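Local structure of phospholipase C beta (Meleagris gallopavo, 1JAD) at residues R51-F63 with V76-L90. The protein is the C-terminal part of a phospholipase C beta, a long helical coiled-coil domain whose two copies associate as a dimer. Residues are numbered along the deposited sequence; the frame is centred on the assembly and turned at random.
Sequences RREELLQKYSVLF and VVELKERLEMELIHL
Y59 and E86 meet at the centre of an antiparallel helix pair, part of the long coiled coil of the PLC-beta C-terminal domain. The segments 51-63 and 76-90 run at 173° to each other, with their axes 10.8 Å apart. They belong to helices 28-64 and 75-155, consecutive along the chain. Y59 is a knob in a hole formed by L79, R82, L83 and E86. Its CB already points to the other helix. With CG anti to the carbonyl carbon (chi1 -81°), the ring is set so that its OH comes to E86. L83 CD1 sits over one ring face, 3.6 Å from the centroid, in a CH-pi contact. The opposite face of the ring is covered by L62 CD1 of its own helix. The ring is thus sandwiched between two methyl groups. At its rim, Y59 OH donates a short hydrogen bond of 2.5 Å to E86 OE2, arriving from above the carboxylate plane. The methylenes of R82 pass at about a right angle to the tyrosine. The other carboxylate oxygen, E86 OE1, forms a salt bridge with K58 NZ at 3.4 Å; the hydrogen bond within it is weak. K58 reaches it with a fully extended chain. One carboxylate therefore joins two residues of the facing helix. F63 lies against the L79 side chain, though their exact fit is doubtful, and its ring edge faces the backbone N of K80. F63 also touches M242 of helix 161-245, and L87 touches M237, so helix 161-245 packs against this pair. Beyond E86 the side chains meet through carbon atoms, those of leucines and the aliphatic parts of R51 and R52. L55 and L87 meet through their CD2 methyls. L90 straddles the start of the segment 51-63: its CD2 lies 3.6 Å from R52 CA, while its CD1 lies 3.5 Å from R51 CG.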
loop_
_atom_site.group_PDB
_atom_site.type_symbol
_atom_site.label_atom_id
_atom_site.label_comp_id
_atom_site.label_asym_id
_atom_site.label_seq_id
_atom_site.Cartn_x
_atom_site.Cartn_y
_atom_site.Cartn_z
ATOM N N ARG A 51 7.700 39.171 -11.709
ATOM C CA ARG A 51 6.391 39.777 -11.546
ATOM C C ARG A 51 6.422 40.993 -10.625
ATOM O O ARG A 51 5.696 41.958 -10.858
ATOM C CB ARG A 51 5.384 38.740 -11.037
ATOM C CG ARG A 51 4.031 39.324 -10.671
ATOM C CD ARG A 51 3.493 40.218 -11.777
ATOM N NE ARG A 51 2.180 40.777 -11.459
ATOM C CZ ARG A 51 1.062 40.062 -11.383
ATOM N NH1 ARG A 51 1.093 38.754 -11.604
ATOM N NH2 ARG A 51 -0.090 40.657 -11.091
ATOM N N ARG A 52 7.254 40.963 -9.585
ATOM C CA ARG A 52 7.324 42.110 -8.689
ATOM C C ARG A 52 8.046 43.272 -9.371
ATOM O O ARG A 52 7.643 44.429 -9.253
ATOM C CB ARG A 52 8.038 41.752 -7.380
ATOM C CG ARG A 52 8.226 42.969 -6.485
ATOM C CD ARG A 52 8.653 42.651 -5.064
ATOM N NE ARG A 52 9.902 41.904 -4.979
ATOM C CZ ARG A 52 10.604 41.778 -3.857
ATOM N NH1 ARG A 52 10.176 42.354 -2.736
ATOM N NH2 ARG A 52 11.729 41.071 -3.850
ATOM N N GLU A 53 9.122 42.947 -10.075
ATOM C CA GLU A 53 9.914 43.927 -10.800
ATOM C C GLU A 53 8.995 44.551 -11.845
ATOM O O GLU A 53 8.906 45.770 -11.992
ATOM C CB GLU A 53 11.075 43.204 -11.483
ATOM C CG GLU A 53 12.012 44.070 -12.304
ATOM C CD GLU A 53 13.090 43.235 -12.987
ATOM O OE1 GLU A 53 13.860 42.553 -12.272
ATOM O OE2 GLU A 53 13.162 43.252 -14.235
ATOM N N GLU A 54 8.295 43.678 -12.552
ATOM C CA GLU A 54 7.370 44.060 -13.602
ATOM C C GLU A 54 6.241 44.945 -13.082
ATOM O O GLU A 54 5.627 45.690 -13.841
ATOM C CB GLU A 54 6.822 42.785 -14.229
ATOM C CG GLU A 54 6.020 42.960 -15.483
ATOM C CD GLU A 54 5.811 41.634 -16.182
ATOM O OE1 GLU A 54 5.154 41.617 -17.246
ATOM O OE2 GLU A 54 6.314 40.609 -15.670
ATOM N N LEU A 55 5.978 44.863 -11.783
ATOM C CA LEU A 55 4.931 45.660 -11.151
ATOM C C LEU A 55 5.461 47.047 -10.792
ATOM O O LEU A 55 4.712 48.028 -10.802
ATOM C CB LEU A 55 4.414 44.959 -9.884
ATOM C CG LEU A 55 3.299 45.644 -9.083
ATOM C CD1 LEU A 55 2.078 45.864 -9.967
ATOM C CD2 LEU A 55 2.929 44.785 -7.885
ATOM N N LEU A 56 6.750 47.133 -10.469
ATOM C CA LEU A 56 7.342 48.420 -10.131
ATOM C C LEU A 56 7.541 49.214 -11.418
ATOM O O LEU A 56 7.319 50.424 -11.450
ATOM C CB LEU A 56 8.678 48.230 -9.407
ATOM C CG LEU A 56 8.617 47.467 -8.082
ATOM C CD1 LEU A 56 9.990 47.441 -7.448
ATOM C CD2 LEU A 56 7.631 48.132 -7.145
ATOM N N GLN A 57 7.950 48.528 -12.480
ATOM C CA GLN A 57 8.144 49.180 -13.768
ATOM C C GLN A 57 6.862 49.914 -14.146
ATOM O O GLN A 57 6.898 51.059 -14.584
ATOM C CB GLN A 57 8.489 48.141 -14.842
ATOM C CG GLN A 57 8.489 48.664 -16.285
ATOM C CD GLN A 57 9.428 49.848 -16.509
ATOM O OE1 GLN A 57 9.215 50.940 -15.967
ATOM N NE2 GLN A 57 10.476 49.632 -17.307
ATOM N N LYS A 58 5.731 49.240 -13.961
ATOM C CA LYS A 58 4.424 49.804 -14.267
ATOM C C LYS A 58 4.208 51.114 -13.515
ATOM O O LYS A 58 3.648 52.069 -14.065
ATOM C CB LYS A 58 3.332 48.801 -13.895
ATOM C CG LYS A 58 1.911 49.315 -14.056
ATOM C CD LYS A 58 0.921 48.313 -13.483
ATOM C CE LYS A 58 -0.487 48.880 -13.453
ATOM N NZ LYS A 58 -1.454 47.962 -12.765
ATOM N N TYR A 59 4.641 51.164 -12.258
ATOM C CA TYR A 59 4.490 52.380 -11.469
ATOM C C TYR A 59 5.578 53.406 -11.721
ATOM O O TYR A 59 5.621 54.445 -11.067
ATOM C CB TYR A 59 4.410 52.063 -9.977
ATOM C CG TYR A 59 3.032 51.619 -9.566
ATOM C CD1 TYR A 59 2.492 50.419 -10.034
ATOM C CD2 TYR A 59 2.233 52.440 -8.770
ATOM C CE1 TYR A 59 1.186 50.050 -9.724
ATOM C CE2 TYR A 59 0.928 52.083 -8.454
ATOM C CZ TYR A 59 0.407 50.890 -8.936
ATOM O OH TYR A 59 -0.901 50.559 -8.651
ATOM N N SER A 60 6.462 53.106 -12.666
ATOM C CA SER A 60 7.527 54.031 -13.031
ATOM C C SER A 60 6.820 54.991 -13.976
ATOM O O SER A 60 6.911 56.211 -13.845
ATOM C CB SER A 60 8.631 53.308 -13.803
ATOM O OG SER A 60 8.999 52.101 -13.170
ATOM N N VAL A 61 6.107 54.399 -14.931
ATOM C CA VAL A 61 5.350 55.131 -15.929
ATOM C C VAL A 61 4.258 55.961 -15.257
ATOM O O VAL A 61 4.198 57.178 -15.430
ATOM C CB VAL A 61 4.694 54.151 -16.941
ATOM C CG1 VAL A 61 3.913 54.916 -17.994
ATOM C CG2 VAL A 61 5.760 53.299 -17.596
ATOM N N LEU A 62 3.406 55.297 -14.480
ATOM C CA LEU A 62 2.309 55.966 -13.791
ATOM C C LEU A 62 2.772 57.158 -12.955
ATOM O O LEU A 62 2.199 58.246 -13.039
ATOM C CB LEU A 62 1.566 54.963 -12.905
ATOM C CG LEU A 62 0.974 53.764 -13.653
ATOM C CD1 LEU A 62 0.229 52.853 -12.689
ATOM C CD2 LEU A 62 0.035 54.261 -14.734
ATOM N N PHE A 63 3.812 56.951 -12.154
ATOM C CA PHE A 63 4.353 58.005 -11.305
ATOM C C PHE A 63 4.902 59.212 -12.053
ATOM O O PHE A 63 4.497 60.346 -11.791
ATOM C CB PHE A 63 5.450 57.438 -10.395
ATOM C CG PHE A 63 4.936 56.832 -9.117
ATOM C CD1 PHE A 63 5.758 56.022 -8.341
ATOM C CD2 PHE A 63 3.646 57.101 -8.665
ATOM C CE1 PHE A 63 5.303 55.491 -7.132
ATOM C CE2 PHE A 63 3.187 56.573 -7.458
ATOM C CZ PHE A 63 4.014 55.768 -6.690
ATOM N N VAL A 76 -0.132 61.465 -6.202
ATOM C CA VAL A 76 1.041 60.624 -6.002
ATOM C C VAL A 76 0.714 59.602 -4.913
ATOM O O VAL A 76 1.099 58.436 -5.001
ATOM C CB VAL A 76 2.266 61.456 -5.563
ATOM C CG1 VAL A 76 2.026 62.063 -4.191
ATOM C CG2 VAL A 76 3.506 60.586 -5.551
ATOM N N VAL A 77 -0.004 60.055 -3.891
ATOM C CA VAL A 77 -0.400 59.188 -2.793
ATOM C C VAL A 77 -1.406 58.184 -3.335
ATOM O O VAL A 77 -1.367 57.001 -2.999
ATOM C CB VAL A 77 -1.053 60.000 -1.655
ATOM C CG1 VAL A 77 -1.465 59.074 -0.523
ATOM C CG2 VAL A 77 -0.086 61.054 -1.151
ATOM N N GLU A 78 -2.303 58.675 -4.181
ATOM C CA GLU A 78 -3.338 57.857 -4.802
ATOM C C GLU A 78 -2.698 56.609 -5.403
ATOM O O GLU A 78 -3.287 55.529 -5.398
ATOM C CB GLU A 78 -4.020 58.656 -5.913
ATOM C CG GLU A 78 -4.570 60.017 -5.482
ATOM C CD GLU A 78 -5.930 59.931 -4.813
ATOM O OE1 GLU A 78 -6.085 59.134 -3.859
ATOM O OE2 GLU A 78 -6.840 60.676 -5.242
ATOM N N LEU A 79 -1.487 56.775 -5.923
ATOM C CA LEU A 79 -0.751 55.683 -6.543
ATOM C C LEU A 79 0.134 54.950 -5.546
ATOM O O LEU A 79 0.292 53.736 -5.623
ATOM C CB LEU A 79 0.120 56.214 -7.681
ATOM C CG LEU A 79 -0.549 56.799 -8.921
ATOM C CD1 LEU A 79 0.498 57.450 -9.806
ATOM C CD2 LEU A 79 -1.282 55.700 -9.669
ATOM N N LYS A 80 0.723 55.697 -4.622
ATOM C CA LYS A 80 1.598 55.114 -3.618
ATOM C C LYS A 80 0.871 54.011 -2.867
ATOM O O LYS A 80 1.364 52.892 -2.767
ATOM C CB LYS A 80 2.068 56.194 -2.646
ATOM C CG LYS A 80 3.016 55.716 -1.566
ATOM C CD LYS A 80 3.483 56.899 -0.730
ATOM C CE LYS A 80 4.370 56.468 0.426
ATOM N NZ LYS A 80 3.633 55.602 1.390
ATOM N N GLU A 81 -0.308 54.325 -2.348
ATOM C CA GLU A 81 -1.086 53.338 -1.611
ATOM C C GLU A 81 -1.534 52.202 -2.532
ATOM O O GLU A 81 -1.538 51.029 -2.146
ATOM C CB GLU A 81 -2.313 53.993 -0.979
ATOM C CG GLU A 81 -2.012 55.175 -0.065
ATOM C CD GLU A 81 -3.248 55.650 0.682
ATOM O OE1 GLU A 81 -4.286 55.885 0.029
ATOM O OE2 GLU A 81 -3.182 55.795 1.923
ATOM N N ARG A 82 -1.917 52.567 -3.752
ATOM C CA ARG A 82 -2.378 51.607 -4.749
ATOM C C ARG A 82 -1.273 50.608 -5.069
ATOM O O ARG A 82 -1.540 49.435 -5.330
ATOM C CB ARG A 82 -2.792 52.355 -6.009
ATOM C CG ARG A 82 -3.450 51.509 -7.077
ATOM C CD ARG A 82 -3.908 52.421 -8.199
ATOM N NE ARG A 82 -4.707 53.521 -7.662
ATOM C CZ ARG A 82 -5.160 54.545 -8.377
ATOM N NH1 ARG A 82 -4.895 54.624 -9.677
ATOM N NH2 ARG A 82 -5.869 55.502 -7.786
ATOM N N LEU A 83 -0.035 51.095 -5.055
ATOM C CA LEU A 83 1.144 50.277 -5.320
ATOM C C LEU A 83 1.303 49.272 -4.191
ATOM O O LEU A 83 1.494 48.080 -4.418
ATOM C CB LEU A 83 2.386 51.163 -5.380
ATOM C CG LEU A 83 3.732 50.456 -5.520
ATOM C CD1 LEU A 83 3.773 49.652 -6.808
ATOM C CD2 LEU A 83 4.843 51.494 -5.506
ATOM N N GLU A 84 1.214 49.781 -2.967
ATOM C CA GLU A 84 1.337 48.968 -1.772
ATOM C C GLU A 84 0.367 47.798 -1.756
ATOM O O GLU A 84 0.742 46.688 -1.380
ATOM C CB GLU A 84 1.128 49.836 -0.526
ATOM C CG GLU A 84 2.259 50.832 -0.299
ATOM C CD GLU A 84 2.088 51.662 0.963
ATOM O OE1 GLU A 84 1.914 51.075 2.054
ATOM O OE2 GLU A 84 2.147 52.905 0.868
HETATM N N MSE A 85 -0.869 48.039 -2.184
HETATM C CA MSE A 85 -1.876 46.990 -2.185
HETATM C C MSE A 85 -1.672 45.956 -3.295
HETATM O O MSE A 85 -2.023 44.789 -3.122
HETATM C CB MSE A 85 -3.279 47.600 -2.271
HETATM C CG MSE A 85 -4.398 46.636 -1.857
HETATM SE SE MSE A 85 -4.199 45.948 -0.142
HETATM C CE MSE A 85 -4.070 47.505 0.850
ATOM N N GLU A 86 -1.115 46.367 -4.431
ATOM C CA GLU A 86 -0.868 45.412 -5.506
ATOM C C GLU A 86 0.332 44.543 -5.155
ATOM O O GLU A 86 0.462 43.417 -5.643
ATOM C CB GLU A 86 -0.631 46.122 -6.833
ATOM C CG GLU A 86 -1.907 46.618 -7.488
ATOM C CD GLU A 86 -1.659 47.226 -8.856
ATOM O OE1 GLU A 86 -1.015 46.560 -9.700
ATOM O OE2 GLU A 86 -2.118 48.366 -9.090
ATOM N N LEU A 87 1.216 45.072 -4.317
ATOM C CA LEU A 87 2.363 44.304 -3.875
ATOM C C LEU A 87 1.858 43.342 -2.808
ATOM O O LEU A 87 2.218 42.174 -2.806
ATOM C CB LEU A 87 3.452 45.214 -3.300
ATOM C CG LEU A 87 4.238 46.034 -4.333
ATOM C CD1 LEU A 87 5.200 46.966 -3.598
ATOM C CD2 LEU A 87 4.997 45.101 -5.282
ATOM N N ILE A 88 1.017 43.835 -1.903
ATOM C CA ILE A 88 0.456 42.978 -0.869
ATOM C C ILE A 88 -0.239 41.795 -1.547
ATOM O O ILE A 88 0.060 40.634 -1.249
ATOM C CB ILE A 88 -0.581 43.723 -0.011
ATOM C CG1 ILE A 88 0.106 44.787 0.846
ATOM C CG2 ILE A 88 -1.329 42.730 0.877
ATOM C CD1 ILE A 88 0.995 44.218 1.915
ATOM N N HIS A 89 -1.166 42.086 -2.460
ATOM C CA HIS A 89 -1.865 41.023 -3.165
ATOM C C HIS A 89 -0.901 40.099 -3.874
ATOM O O HIS A 89 -1.080 38.880 -3.863
ATOM C CB HIS A 89 -2.881 41.596 -4.153
ATOM C CG HIS A 89 -4.111 42.139 -3.492
ATOM N ND1 HIS A 89 -5.191 42.622 -4.201
ATOM C CD2 HIS A 89 -4.438 42.258 -2.182
ATOM C CE1 HIS A 89 -6.128 43.014 -3.356
ATOM N NE2 HIS A 89 -5.699 42.804 -2.125
ATOM N N LEU A 90 0.130 40.664 -4.490
ATOM C CA LEU A 90 1.121 39.831 -5.169
ATOM C C LEU A 90 1.786 38.907 -4.150
ATOM O O LEU A 90 2.090 37.754 -4.447
ATOM C CB LEU A 90 2.200 40.688 -5.829
ATOM C CG LEU A 90 3.313 39.831 -6.431
ATOM C CD1 LEU A 90 2.713 38.920 -7.483
ATOM C CD2 LEU A 90 4.401 40.706 -7.019
#